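Local coordinates for protein Esterase/lipase (Lactobacillus rhamnosus, PDB 4N5H) that probably hydrolyses carboxylic ester bonds, and may also transfer acyl groups, as a serine esterase of the alpha/beta-hydrolase fold, at residues Q115-F120 and F168-V173; A121-L126 and V173-T178; L151-A156 and L221-V226. The protein carries 1 engineered substitution. All blocks are in the same frame, centred on the assembly; numbering follows the deposited sequence.

Contact 1: residues Q115-F120 and F168-V173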
# COMPACT_ATOMS: atom_id res chain seq x y z
N GLN A 115 1.83 -20.29 27.50
CA GLN A 115 2.82 -19.72 26.51
C GLN A 115 3.86 -20.76 26.12
O GLN A 115 4.16 -20.97 24.93
CB GLN A 115 3.51 -18.41 26.97
CG GLN A 115 2.45 -17.35 27.18
CD GLN A 115 3.02 -16.01 27.45
OE1 GLN A 115 4.04 -15.85 28.12
NE2 GLN A 115 2.39 -15.02 26.88
N ILE A 116 4.40 -21.45 27.11
CA ILE A 116 5.36 -22.52 26.89
C ILE A 116 4.77 -23.68 26.13
O ILE A 116 5.37 -24.19 25.19
CB ILE A 116 5.99 -22.97 28.24
CG1 ILE A 116 6.84 -21.80 28.85
CG2 ILE A 116 6.71 -24.30 28.02
CD1 ILE A 116 8.18 -21.55 28.13
N GLN A 117 3.52 -24.02 26.43
CA GLN A 117 2.83 -25.10 25.71
C GLN A 117 2.63 -24.72 24.24
O GLN A 117 2.85 -25.57 23.35
CB GLN A 117 1.52 -25.45 26.37
CG GLN A 117 1.75 -26.21 27.65
CD GLN A 117 0.43 -26.59 28.40
OE1 GLN A 117 -0.66 -26.15 28.05
NE2 GLN A 117 0.55 -27.42 29.42
N ASP A 118 2.25 -23.46 24.01
CA ASP A 118 2.09 -22.99 22.61
C ASP A 118 3.40 -23.08 21.86
O ASP A 118 3.47 -23.60 20.74
CB ASP A 118 1.58 -21.56 22.56
CG ASP A 118 0.11 -21.43 22.98
OD1 ASP A 118 -0.60 -22.48 23.11
OD2 ASP A 118 -0.35 -20.28 23.18
N ILE A 119 4.46 -22.61 22.49
CA ILE A 119 5.80 -22.71 21.81
C ILE A 119 6.21 -24.13 21.52
O ILE A 119 6.62 -24.45 20.39
CB ILE A 119 6.88 -21.89 22.58
CG1 ILE A 119 6.57 -20.42 22.66
CG2 ILE A 119 8.22 -22.11 22.01
CD1 ILE A 119 7.33 -19.60 23.70
N PHE A 120 6.05 -25.05 22.50
CA PHE A 120 6.40 -26.44 22.25
C PHE A 120 5.50 -27.07 21.16
O PHE A 120 5.96 -27.88 20.37
CB PHE A 120 6.34 -27.26 23.54
CG PHE A 120 7.65 -27.35 24.22
CD1 PHE A 120 8.01 -26.31 25.11
CD2 PHE A 120 8.53 -28.38 23.95
CE1 PHE A 120 9.23 -26.34 25.72
CE2 PHE A 120 9.77 -28.43 24.56
CZ PHE A 120 10.14 -27.38 25.37
N PHE A 168 5.63 -28.28 33.12
CA PHE A 168 5.06 -27.43 32.15
C PHE A 168 4.05 -28.10 31.24
O PHE A 168 3.47 -27.41 30.41
CB PHE A 168 6.18 -26.75 31.32
CG PHE A 168 6.85 -25.64 32.08
CD1 PHE A 168 7.96 -25.89 32.83
CD2 PHE A 168 6.36 -24.31 32.03
CE1 PHE A 168 8.58 -24.86 33.54
CE2 PHE A 168 7.04 -23.26 32.70
CZ PHE A 168 8.13 -23.56 33.46
N GLY A 169 3.85 -29.40 31.39
CA GLY A 169 2.85 -30.13 30.60
C GLY A 169 3.22 -30.19 29.12
O GLY A 169 2.30 -30.13 28.31
N VAL A 170 4.49 -30.44 28.81
CA VAL A 170 4.95 -30.59 27.38
C VAL A 170 5.76 -31.85 27.27
O VAL A 170 6.13 -32.40 28.24
CB VAL A 170 5.78 -29.35 26.92
CG1 VAL A 170 4.97 -28.10 27.02
CG2 VAL A 170 7.06 -29.14 27.72
N SER A 171 5.85 -32.34 26.06
CA SER A 171 6.77 -33.44 25.72
C SER A 171 7.96 -32.87 25.02
O SER A 171 7.87 -31.88 24.33
CB SER A 171 6.04 -34.36 24.73
OG SER A 171 4.95 -34.94 25.36
N ARG A 172 9.08 -33.54 25.14
CA ARG A 172 10.27 -33.14 24.38
C ARG A 172 9.93 -33.23 22.89
O ARG A 172 9.12 -34.04 22.45
CB ARG A 172 11.46 -34.02 24.70
CG ARG A 172 11.40 -35.47 24.28
CD ARG A 172 12.75 -36.23 24.52
NE ARG A 172 13.60 -36.03 23.32
CZ ARG A 172 14.72 -35.30 23.23
NH1 ARG A 172 15.26 -34.66 24.30
NH2 ARG A 172 15.31 -35.21 22.04
N VAL A 173 10.63 -32.44 22.11
CA VAL A 173 10.54 -32.54 20.67
C VAL A 173 11.74 -33.34 20.14
O VAL A 173 12.77 -33.46 20.81
CB VAL A 173 10.38 -31.20 19.95
CG1 VAL A 173 9.06 -30.58 20.40
CG2 VAL A 173 11.58 -30.27 20.19
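On the outer flank of an alpha/beta-hydrolase core, I116, Q117 and F120 of helix 112-129 meet the turn where helix 162-168 ends and the chain sets off toward strand 179-183. V170 lies over the aromatic ring of F120: its CG2 sits 3.9 Å from the ring centroid and only 7° off the normal, a CH-pi contact, while its CG1 reaches F120 CB at 3.8 Å. V170 CG1 also packs on the aliphatic part of Q117, 3.8 Å from Q117 CG. The helix 162-168 closes in a Schellman motif, G169 taking the positive phi, and the carbonyl of F168 within it receives Q117 NE2 (3.1 Å from F168 O, N-H...O 151°), the donor tilted 28° from the carbonyl plane. Q117 gets there on a chain fully extended beyond CG. An alanine in place of Q117 is likely to leave F168 O without this side-chain donor and V170 CG1 with less apolar cover. Next to the polar link, I116 CG2 touches F168 CD2 at 4.0 Å, the two side chains crossing at a slant. Beyond V170, S171 O stands 3.6 Å from F120 CD2, and I158 of helix 147-158 packs against F120, F168 and V170.

Contact 2: residues A121-L126 and V173-T178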
# COMPACT_ATOMS: atom_id res chain seq x y z
N ALA A 121 4.23 -26.64 21.08
CA ALA A 121 3.39 -27.15 20.00
C ALA A 121 3.83 -26.70 18.62
O ALA A 121 3.82 -27.50 17.65
CB ALA A 121 1.93 -26.67 20.18
N SER A 122 4.34 -25.45 18.52
CA SER A 122 4.92 -24.97 17.25
C SER A 122 6.18 -25.73 16.93
O SER A 122 6.39 -26.08 15.75
CB SER A 122 5.19 -23.47 17.25
OG SER A 122 6.30 -23.07 18.03
N LEU A 123 6.98 -26.08 17.92
CA LEU A 123 8.21 -26.87 17.65
C LEU A 123 7.84 -28.29 17.20
O LEU A 123 8.41 -28.84 16.29
CB LEU A 123 9.09 -27.01 18.91
CG LEU A 123 9.55 -25.71 19.59
CD1 LEU A 123 10.34 -26.02 20.86
CD2 LEU A 123 10.39 -24.93 18.72
N ARG A 124 6.86 -28.92 17.88
CA ARG A 124 6.36 -30.20 17.51
C ARG A 124 5.79 -30.21 16.10
O ARG A 124 6.07 -31.11 15.32
CB ARG A 124 5.31 -30.73 18.49
CG ARG A 124 5.10 -32.23 18.35
CD ARG A 124 4.32 -32.85 19.59
NE ARG A 124 4.71 -32.18 20.84
CZ ARG A 124 5.82 -32.43 21.53
NH1 ARG A 124 6.59 -33.47 21.21
NH2 ARG A 124 6.12 -31.66 22.58
N TRP A 125 4.98 -29.21 15.74
CA TRP A 125 4.54 -29.07 14.38
C TRP A 125 5.70 -29.06 13.41
O TRP A 125 5.72 -29.78 12.40
CB TRP A 125 3.73 -27.77 14.25
CG TRP A 125 3.04 -27.64 12.92
CD1 TRP A 125 1.77 -28.01 12.60
CD2 TRP A 125 3.59 -27.09 11.74
NE1 TRP A 125 1.49 -27.74 11.30
CE2 TRP A 125 2.58 -27.10 10.75
CE3 TRP A 125 4.83 -26.51 11.43
CZ2 TRP A 125 2.80 -26.67 9.45
CZ3 TRP A 125 5.01 -26.04 10.15
CH2 TRP A 125 4.04 -26.16 9.18
N LEU A 126 6.70 -28.25 13.70
CA LEU A 126 7.85 -28.17 12.79
C LEU A 126 8.58 -29.53 12.70
O LEU A 126 9.10 -29.89 11.63
CB LEU A 126 8.80 -27.05 13.25
CG LEU A 126 9.83 -26.59 12.20
CD1 LEU A 126 9.18 -25.86 11.04
CD2 LEU A 126 10.83 -25.62 12.89
N VAL A 173 10.63 -32.44 22.11
CA VAL A 173 10.54 -32.54 20.67
C VAL A 173 11.74 -33.34 20.14
O VAL A 173 12.77 -33.46 20.81
CB VAL A 173 10.38 -31.20 19.95
CG1 VAL A 173 9.06 -30.58 20.40
CG2 VAL A 173 11.58 -30.27 20.19
N ASN A 174 11.60 -33.87 18.95
CA ASN A 174 12.59 -34.81 18.38
C ASN A 174 13.70 -34.07 17.59
O ASN A 174 14.07 -34.49 16.45
CB ASN A 174 11.83 -35.82 17.49
CG ASN A 174 12.67 -37.01 17.03
OD1 ASN A 174 12.40 -37.61 15.95
ND2 ASN A 174 13.63 -37.41 17.84
N PHE A 175 14.19 -32.97 18.10
CA PHE A 175 15.39 -32.33 17.60
C PHE A 175 15.96 -31.56 18.75
O PHE A 175 15.32 -31.46 19.77
CB PHE A 175 15.11 -31.49 16.35
CG PHE A 175 14.10 -30.35 16.52
CD1 PHE A 175 14.50 -29.09 17.03
CD2 PHE A 175 12.77 -30.53 16.22
CE1 PHE A 175 13.59 -28.05 17.16
CE2 PHE A 175 11.84 -29.46 16.30
CZ PHE A 175 12.26 -28.21 16.77
N ASN A 176 17.20 -31.10 18.59
CA ASN A 176 17.90 -30.41 19.69
C ASN A 176 18.20 -29.00 19.18
O ASN A 176 18.18 -28.77 17.97
CB ASN A 176 19.27 -31.07 19.95
CG ASN A 176 19.19 -32.60 20.26
OD1 ASN A 176 18.54 -33.03 21.21
ND2 ASN A 176 19.91 -33.42 19.43
N PHE A 177 18.62 -28.12 20.05
CA PHE A 177 19.08 -26.77 19.70
C PHE A 177 20.60 -26.75 19.62
O PHE A 177 21.29 -27.18 20.60
CB PHE A 177 18.60 -25.76 20.72
CG PHE A 177 17.14 -25.84 21.00
CD1 PHE A 177 16.66 -26.04 22.26
CD2 PHE A 177 16.25 -25.74 19.94
CE1 PHE A 177 15.28 -26.15 22.50
CE2 PHE A 177 14.89 -25.80 20.18
CZ PHE A 177 14.40 -26.04 21.44
N THR A 178 21.12 -26.34 18.48
CA THR A 178 22.54 -26.18 18.25
C THR A 178 23.12 -24.97 19.02
O THR A 178 24.24 -25.02 19.57
CB THR A 178 22.79 -26.04 16.73
OG1 THR A 178 22.20 -27.15 16.09
CG2 THR A 178 24.28 -26.00 16.41
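R124 lays one face of its guanidinium over V173: the methyl CG1 sits 3.5 Å above the plane, offset toward the rim, with NH2 its nearest guanidinium atom at 3.8 Å. The arginine starts with CG anti to the backbone N (chi1 -162°) and bends at chi3, which brings the flat group back over the valine. V173 CG1 also touches R124 N and packs 3.9 Å from L123 CB, so V173 bridges two successive residues of helix 112-129. F175 follows with its rim toward the helix: L123 O lies in the ring plane, 3.5 Å from CE2, and L123 CB is 4.0 Å from CZ. V173 CG2 sits over the centre of one face of that same ring. F177 also offers an edge, its CZ 4.1 Å from L123 CD1, and the two side chains cross at about a right angle. These residues join the helix to the run entering strand 179-183, while I70 of the central strand 66-72 touches both L123 and F175. No hydrogen bond spans the two segments; R124 NH2 and NH1 instead probably donate to the carbonyls of S171 and R172, so the edge carrying them is turned to the backbone just before V173 while one face serves as an apolar surface for the valine.

Contact 3: residues L151-A156 and L221-V226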
# COMPACT_ATOMS: atom_id res chain seq x y z
N LEU A 151 11.50 -16.55 27.23
CA LEU A 151 10.80 -17.76 26.85
C LEU A 151 11.76 -18.72 26.19
O LEU A 151 11.75 -19.93 26.49
CB LEU A 151 9.64 -17.44 25.94
CG LEU A 151 8.43 -16.68 26.57
CD1 LEU A 151 7.53 -16.05 25.54
CD2 LEU A 151 7.67 -17.60 27.47
N ALA A 152 12.65 -18.24 25.30
CA ALA A 152 13.60 -19.10 24.66
C ALA A 152 14.53 -19.75 25.71
O ALA A 152 14.92 -20.94 25.51
CB ALA A 152 14.44 -18.39 23.65
N SER A 153 14.96 -19.00 26.74
CA SER A 153 15.89 -19.51 27.72
C SER A 153 15.21 -20.65 28.51
O SER A 153 15.85 -21.65 28.82
CB SER A 153 16.47 -18.43 28.64
OG SER A 153 15.51 -18.03 29.65
N LEU A 154 13.92 -20.46 28.79
CA LEU A 154 13.14 -21.55 29.48
C LEU A 154 12.91 -22.76 28.61
O LEU A 154 13.08 -23.92 29.07
CB LEU A 154 11.82 -20.99 30.01
CG LEU A 154 11.78 -20.55 31.45
CD1 LEU A 154 12.81 -19.46 31.77
CD2 LEU A 154 10.39 -20.10 31.93
N VAL A 155 12.54 -22.57 27.34
CA VAL A 155 12.30 -23.66 26.42
C VAL A 155 13.59 -24.52 26.28
O VAL A 155 13.55 -25.72 26.32
CB VAL A 155 11.90 -23.07 25.02
CG1 VAL A 155 12.07 -24.10 23.89
CG2 VAL A 155 10.51 -22.56 25.04
N ALA A 156 14.77 -23.86 26.22
CA ALA A 156 16.06 -24.55 26.10
C ALA A 156 16.28 -25.50 27.31
O ALA A 156 16.73 -26.62 27.09
CB ALA A 156 17.19 -23.57 26.03
N LEU A 221 10.04 -19.50 37.13
CA LEU A 221 9.75 -18.27 36.30
C LEU A 221 11.09 -17.73 35.73
O LEU A 221 11.04 -17.02 34.75
CB LEU A 221 9.16 -17.14 37.14
CG LEU A 221 7.75 -16.87 37.49
CD1 LEU A 221 7.62 -15.40 37.71
CD2 LEU A 221 6.78 -17.31 36.45
N ASN A 222 12.22 -18.01 36.40
CA ASN A 222 13.51 -17.39 36.10
C ASN A 222 14.43 -18.41 35.53
O ASN A 222 14.46 -19.59 35.91
CB ASN A 222 14.10 -16.77 37.37
CG ASN A 222 13.24 -15.68 37.94
OD1 ASN A 222 13.33 -14.53 37.56
ND2 ASN A 222 12.33 -16.06 38.86
N PHE A 223 15.26 -18.02 34.56
CA PHE A 223 16.27 -18.96 34.05
C PHE A 223 17.11 -19.57 35.16
O PHE A 223 17.48 -20.74 35.09
CB PHE A 223 17.15 -18.24 33.01
CG PHE A 223 18.21 -19.08 32.44
CD1 PHE A 223 17.91 -19.96 31.44
CD2 PHE A 223 19.52 -18.93 32.84
CE1 PHE A 223 18.86 -20.79 30.88
CE2 PHE A 223 20.50 -19.72 32.28
CZ PHE A 223 20.16 -20.66 31.30
N SER A 224 17.49 -18.77 36.15
CA SER A 224 18.29 -19.26 37.25
C SER A 224 17.59 -20.43 37.97
O SER A 224 18.29 -21.16 38.67
CB SER A 224 18.54 -18.14 38.24
OG SER A 224 17.38 -17.51 38.74
N GLN A 225 16.25 -20.53 37.87
CA GLN A 225 15.49 -21.64 38.50
C GLN A 225 15.39 -22.83 37.64
O GLN A 225 15.22 -23.92 38.15
CB GLN A 225 14.11 -21.19 38.90
CG GLN A 225 14.08 -20.23 40.01
CD GLN A 225 12.83 -19.46 40.11
OE1 GLN A 225 12.24 -18.98 39.15
NE2 GLN A 225 12.41 -19.24 41.37
N VAL A 226 15.44 -22.71 36.29
CA VAL A 226 15.35 -23.89 35.44
C VAL A 226 16.69 -24.43 34.93
O VAL A 226 16.75 -25.54 34.45
CB VAL A 226 14.37 -23.60 34.24
CG1 VAL A 226 12.94 -23.43 34.76
CG2 VAL A 226 14.75 -22.34 33.51
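S153 and F223 meet with the serine beside the phenyl ring, S153 CB lying 3.5 Å from F223 CD1 in an oblique approach. The backbone oxygen of the same serine comes at the ring's edge, in its plane, with S153 O 3.7 Å from F223 CE1. F223 has CG anti to its own backbone N (chi1 179°), which swings the ring alongside S153, and S153 OG, also close to the ring at 3.6 Å from CD1, makes no hydrogen bond across the contact; it is bonded to H150 O, one turn back. L154 and V226 cross at about a right angle: L154 CD1 rests 3.9 Å from V226 CG2 and 4.0 Å from F223 N, so one leucine methyl fits against the single short turn of helix 223-226. That turn is braced from within. Q225 OE1 accepts from N222 N at 2.9 Å, in the carbonyl plane, and from N222 ND2, also at 2.9 Å, which stands well above that plane (58°); the two bonds tie the glutamine end to the residue at the N-cap position. Helix 147-158, which follows the probable nucleophile elbow at S146, is also packed by L182 of strand 179-183 on S153 and by L112 of helix 112-129 on L154. On the 221-226 side, L112 touches L221 as well, and L252 and V255 of helix 246-258 pack on F223.

From the N terminus, helix 112-129 comes first and supplies one side of both contact 1 and contact 2, on successive turns. Helix 147-158 follows, then the loop 168-178, which returns to helix 112-129: contact 1 closes a loop of 47 residues, contact 2 one of 46, and the two cross, sharing V173. R124 of contact 2 reaches back to S171 and R172 of contact 1. Contact 3 starts within both loops and ends beyond them at 221-226, so it crosses each. V155, on the helix that supplies contact 3 though not itself touching 221-226, packs on I116, I119, L123 and F177. Contacts 1 and 2 tie helix 112-129 to the approach to strand 179-183; contact 3 ties helix 147-158 to helix 223-226.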